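Local coordinates for TRAP-type transporter, periplasmic component (Cupriavidus necator, PDB 4P8B), which binds (S)-2-acetolactate in the periplasm and probably delivers it, as the solute-binding component, to a TRAP-type transporter, at residues D321-K324 / K325-G328; D330-T333 / K334-A338. One frame throughout, in Å; residues are numbered along the deposited sequence.

Contact 1. Residues D321-K324 / K325-G328; sequences DKWK and KQIG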
loop_
_atom_site.group_PDB
_atom_site.type_symbol
_atom_site.label_atom_id
_atom_site.label_comp_id
_atom_site.label_asym_id
_atom_site.label_seq_id
_atom_site.Cartn_x
_atom_site.Cartn_y
_atom_site.Cartn_z
ATOM N N ASP A 321 12.664 4.528 -15.449
ATOM C CA ASP A 321 13.375 5.745 -15.809
ATOM C C ASP A 321 12.395 6.873 -16.134
ATOM O O ASP A 321 12.610 8.037 -15.754
ATOM C CB ASP A 321 14.287 5.483 -17.013
ATOM C CG ASP A 321 15.444 4.551 -16.694
ATOM O OD1 ASP A 321 15.779 4.372 -15.501
ATOM O OD2 ASP A 321 16.026 3.998 -17.654
ATOM N N LYS A 322 11.318 6.530 -16.839
ATOM C CA LYS A 322 10.296 7.503 -17.188
ATOM C C LYS A 322 9.675 8.111 -15.930
ATOM O O LYS A 322 9.570 9.339 -15.798
ATOM C CB LYS A 322 9.217 6.845 -18.056
ATOM C CG LYS A 322 7.991 7.723 -18.281
ATOM C CD LYS A 322 6.983 7.040 -19.204
ATOM C CE LYS A 322 5.773 7.942 -19.426
ATOM N NZ LYS A 322 4.708 7.312 -20.245
ATOM N N TRP A 323 9.262 7.256 -14.996
ATOM C CA TRP A 323 8.580 7.741 -13.808
ATOM C C TRP A 323 9.523 8.395 -12.793
ATOM O O TRP A 323 9.115 9.266 -12.023
ATOM C CB TRP A 323 7.704 6.622 -13.196
ATOM C CG TRP A 323 6.493 6.447 -14.029
ATOM C CD1 TRP A 323 6.392 5.739 -15.199
ATOM C CD2 TRP A 323 5.215 7.021 -13.798
ATOM N NE1 TRP A 323 5.125 5.846 -15.706
ATOM C CE2 TRP A 323 4.381 6.633 -14.868
ATOM C CE3 TRP A 323 4.691 7.845 -12.798
ATOM C CZ2 TRP A 323 3.051 7.014 -14.943
ATOM C CZ3 TRP A 323 3.379 8.224 -12.879
ATOM C CH2 TRP A 323 2.577 7.831 -13.950
ATOM N N LYS A 324 10.794 8.000 -12.823
ATOM C CA LYS A 324 11.815 8.669 -12.015
ATOM C C LYS A 324 11.854 10.157 -12.332
ATOM O O LYS A 324 11.916 10.986 -11.434
ATOM C CB LYS A 324 13.193 8.038 -12.274
ATOM C CG LYS A 324 14.392 8.786 -11.656
ATOM C CD LYS A 324 15.625 7.882 -11.619
ATOM C CE LYS A 324 16.860 8.586 -11.028
ATOM N NZ LYS A 324 18.009 7.647 -10.936
ATOM N N LYS A 325 11.771 10.498 -13.610
ATOM C CA LYS A 325 11.716 11.897 -14.011
ATOM C C LYS A 325 10.411 12.578 -13.588
ATOM O O LYS A 325 10.407 13.748 -13.207
ATOM C CB LYS A 325 11.876 12.017 -15.521
ATOM C CG LYS A 325 13.247 11.588 -16.005
ATOM C CD LYS A 325 13.404 11.811 -17.492
ATOM C CE LYS A 325 14.854 11.616 -17.927
ATOM N NZ LYS A 325 15.283 10.185 -17.854
ATOM N N GLN A 326 9.304 11.846 -13.660
ATOM C CA GLN A 326 8.005 12.402 -13.297
ATOM C C GLN A 326 7.881 12.695 -11.807
ATOM O O GLN A 326 7.315 13.712 -11.404
ATOM C CB GLN A 326 6.894 11.449 -13.708
ATOM C CG GLN A 326 6.720 11.329 -15.202
ATOM C CD GLN A 326 5.393 10.700 -15.559
ATOM O OE1 GLN A 326 4.439 10.757 -14.776
ATOM N NE2 GLN A 326 5.321 10.090 -16.738
ATOM N N ILE A 327 8.396 11.779 -10.994
ATOM C CA ILE A 327 8.327 11.891 -9.545
ATOM C C ILE A 327 9.165 13.038 -9.039
ATOM O O ILE A 327 8.782 13.764 -8.119
ATOM C CB ILE A 327 8.839 10.593 -8.900
ATOM C CG1 ILE A 327 7.813 9.485 -9.065
ATOM C CG2 ILE A 327 9.154 10.795 -7.434
ATOM C CD1 ILE A 327 8.432 8.127 -8.995
ATOM N N GLY A 328 10.320 13.195 -9.662
ATOM C CA GLY A 328 11.335 14.104 -9.194
ATOM C C GLY A 328 12.618 13.323 -9.075
ATOM O O GLY A 328 12.822 12.602 -8.096
HETATM O O HOH W 1 15.352 8.704 -15.406
HETATM O O HOH W 2 2.972 8.461 -17.980
#
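Gln326 sets the OE1 of its side-chain amide over one face of the Trp323 indole, three residues earlier on the same helix. This oxygen sits above the rim of the six-membered ring, with Gln326 OE1 3.3 Å from Trp323 CZ3; with amide and ring planes inclined by 34°, this is an oblique approach rather than a flat stack. Gln326 CG lies opposite its carbonyl carbon (chi1 -69°), and the extended chain beyond it carries the amide back along the helix to the indole. The other end of the amide faces Lys322, whose fully stretched chain runs alongside in the same direction, with Lys322 CE 3.5 Å from Gln326 NE2. A water accepts from Gln326 NE2 at 3.1 Å and, weakly, from Lys322 NZ. Lys325 instead bends at its last torsion (chi4 70°), and its NZ donates to a second water that in turn donates to Asp321 O. The backbone bonds from Lys325 N and Gln326 N are long and weak, whereas Ile327 N donates to Trp323 O at 2.8 Å. Gly328 closes the helix with positive phi while its N still bonds to Lys324 O. On helix 317-327, Lys322 NZ forms a salt bridge and Trp323 NE1 a hydrogen bond with Glu185 OE1 of helix 181-189, Trp323 and Ile327 pack on Asn109 and Leu113, and Lys324 and Ile327 face helix 329-340.

Contact 2. Residues D330-T333 / K334-A338; sequences DLVT and KAEGA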
loop_
_atom_site.group_PDB
_atom_site.type_symbol
_atom_site.label_atom_id
_atom_site.label_comp_id
_atom_site.label_asym_id
_atom_site.label_seq_id
_atom_site.Cartn_x
_atom_site.Cartn_y
_atom_site.Cartn_z
ATOM N N ASP A 330 15.629 13.847 -8.384
ATOM C CA ASP A 330 16.458 14.018 -7.198
ATOM C C ASP A 330 15.937 13.250 -5.992
ATOM O O ASP A 330 16.708 12.754 -5.178
ATOM C CB ASP A 330 16.549 15.499 -6.808
ATOM C CG ASP A 330 17.187 16.361 -7.870
ATOM O OD1 ASP A 330 17.921 15.820 -8.724
ATOM O OD2 ASP A 330 16.971 17.605 -7.825
ATOM N N LEU A 331 14.619 13.137 -5.875
ATOM C CA LEU A 331 14.045 12.391 -4.763
ATOM C C LEU A 331 14.277 10.905 -4.977
ATOM O O LEU A 331 14.618 10.194 -4.044
ATOM C CB LEU A 331 12.548 12.682 -4.624
ATOM C CG LEU A 331 11.804 11.977 -3.486
ATOM C CD1 LEU A 331 12.364 12.416 -2.146
ATOM C CD2 LEU A 331 10.306 12.247 -3.576
ATOM N N VAL A 332 14.130 10.457 -6.210
ATOM C CA VAL A 332 14.350 9.044 -6.512
ATOM C C VAL A 332 15.814 8.691 -6.319
ATOM O O VAL A 332 16.152 7.626 -5.792
ATOM C CB VAL A 332 13.863 8.716 -7.928
ATOM C CG1 VAL A 332 14.203 7.258 -8.270
ATOM C CG2 VAL A 332 12.352 8.941 -8.030
ATOM N N THR A 333 16.692 9.612 -6.689
ATOM C CA THR A 333 18.099 9.372 -6.518
ATOM C C THR A 333 18.459 9.271 -5.029
ATOM O O THR A 333 19.245 8.412 -4.624
ATOM C CB THR A 333 18.880 10.471 -7.193
ATOM O OG1 THR A 333 18.657 10.415 -8.609
ATOM C CG2 THR A 333 20.351 10.320 -6.914
ATOM N N LYS A 334 17.859 10.127 -4.200
ATOM C CA LYS A 334 18.045 10.010 -2.754
ATOM C C LYS A 334 17.579 8.641 -2.240
ATOM O O LYS A 334 18.221 8.050 -1.367
ATOM C CB LYS A 334 17.303 11.136 -2.023
ATOM C CG LYS A 334 17.994 12.474 -2.157
ATOM C CD LYS A 334 17.125 13.608 -1.669
ATOM C CE LYS A 334 17.829 14.953 -1.855
ATOM N NZ LYS A 334 16.992 16.083 -1.336
ATOM N N ALA A 335 16.475 8.131 -2.786
ATOM C CA ALA A 335 15.964 6.817 -2.396
ATOM C C ALA A 335 16.957 5.727 -2.788
ATOM O O ALA A 335 17.265 4.833 -1.984
ATOM C CB ALA A 335 14.618 6.573 -3.032
ATOM N N GLU A 336 17.458 5.799 -4.016
ATOM C CA GLU A 336 18.443 4.824 -4.499
ATOM C C GLU A 336 19.642 4.780 -3.576
ATOM O O GLU A 336 20.159 3.717 -3.245
ATOM C CB GLU A 336 18.861 5.147 -5.934
ATOM C CG GLU A 336 17.745 4.966 -6.955
ATOM C CD GLU A 336 18.026 5.609 -8.299
ATOM O OE1 GLU A 336 19.040 6.334 -8.430
ATOM O OE2 GLU A 336 17.240 5.393 -9.245
ATOM N N GLY A 337 20.116 5.952 -3.174
ATOM C CA GLY A 337 21.269 6.016 -2.296
ATOM C C GLY A 337 21.022 5.497 -0.897
ATOM O O GLY A 337 21.859 4.809 -0.326
ATOM N N ALA A 338 19.872 5.836 -0.337
ATOM C CA ALA A 338 19.503 5.330 0.982
ATOM C C ALA A 338 19.429 3.808 0.993
ATOM O O ALA A 338 19.864 3.155 1.948
ATOM C CB ALA A 338 18.169 5.929 1.413
#
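Four successive backbone bonds of regular alpha-helical i to i+4 type join Asp330-Thr333 to Lys334-Gly337, at 2.9 Å from Glu336 N to Val332 O and 3.0 Å from Gly337 N to Thr333 O. Among the side chains, Glu336 turns back over the preceding turn. Glu336 CG stands opposite its carbonyl carbon (chi1 -67°) and lies 3.3 Å from Val332 O, and the extended chain then brings the carboxylate past Val332 CG1 and the CA of Thr333. Glu336 OE2 rests 3.7 Å from Val332 CG1, while Glu336 OE1 lies the same distance from Thr333 CA. OE2 also takes a hydrogen bond from Tyr320 OH and a salt bridge from Lys324 NZ, both of helix 317-327. Thr333 OG1, placed beside its own backbone N by a chi1 of -65°, bonds to Thr329 O one turn back. The extended Lys334 chain starts past the carbonyl oxygen of Asp330, with Lys334 CG 3.3 Å from Asp330 O, and then leads away from the turn. Ala335 CB lies 3.3 Å from Val332 O. One side of helix 329-340 is packed against its neighbours: Val332 packs on Tyr320, Lys324 and Ile327 of helix 317-327, Leu331 and Ala335 meet Leu110 in a loop, and Leu331, Lys334 and Ala335 lie against helix 130-141.

Overall arrangement
Contacts 1 and 2 occupy consecutive helices near the C-terminus, 317-327 and 329-340, with their centres about 12 Å apart. The chain turns sharply at Gly328, and the second helix starts almost at once. Lys324 joins them: Lys324 NZ forms a salt bridge with Glu336 OE2 at 2.9 Å, and its aliphatic part packs against the second helix, Lys324 CD lying 3.7 Å from Val332 CG1. Beside this, Ile327 CG2 meets Val332 CG2 at 3.7 Å, so a charged pair and a small apolar patch lie side by side between the helices. Both contacts lie about 20 Å, centre to centre, from the middle of the chain and away from the acetolactate pocket, whose ligand-binding residues include Arg155 and Arg176.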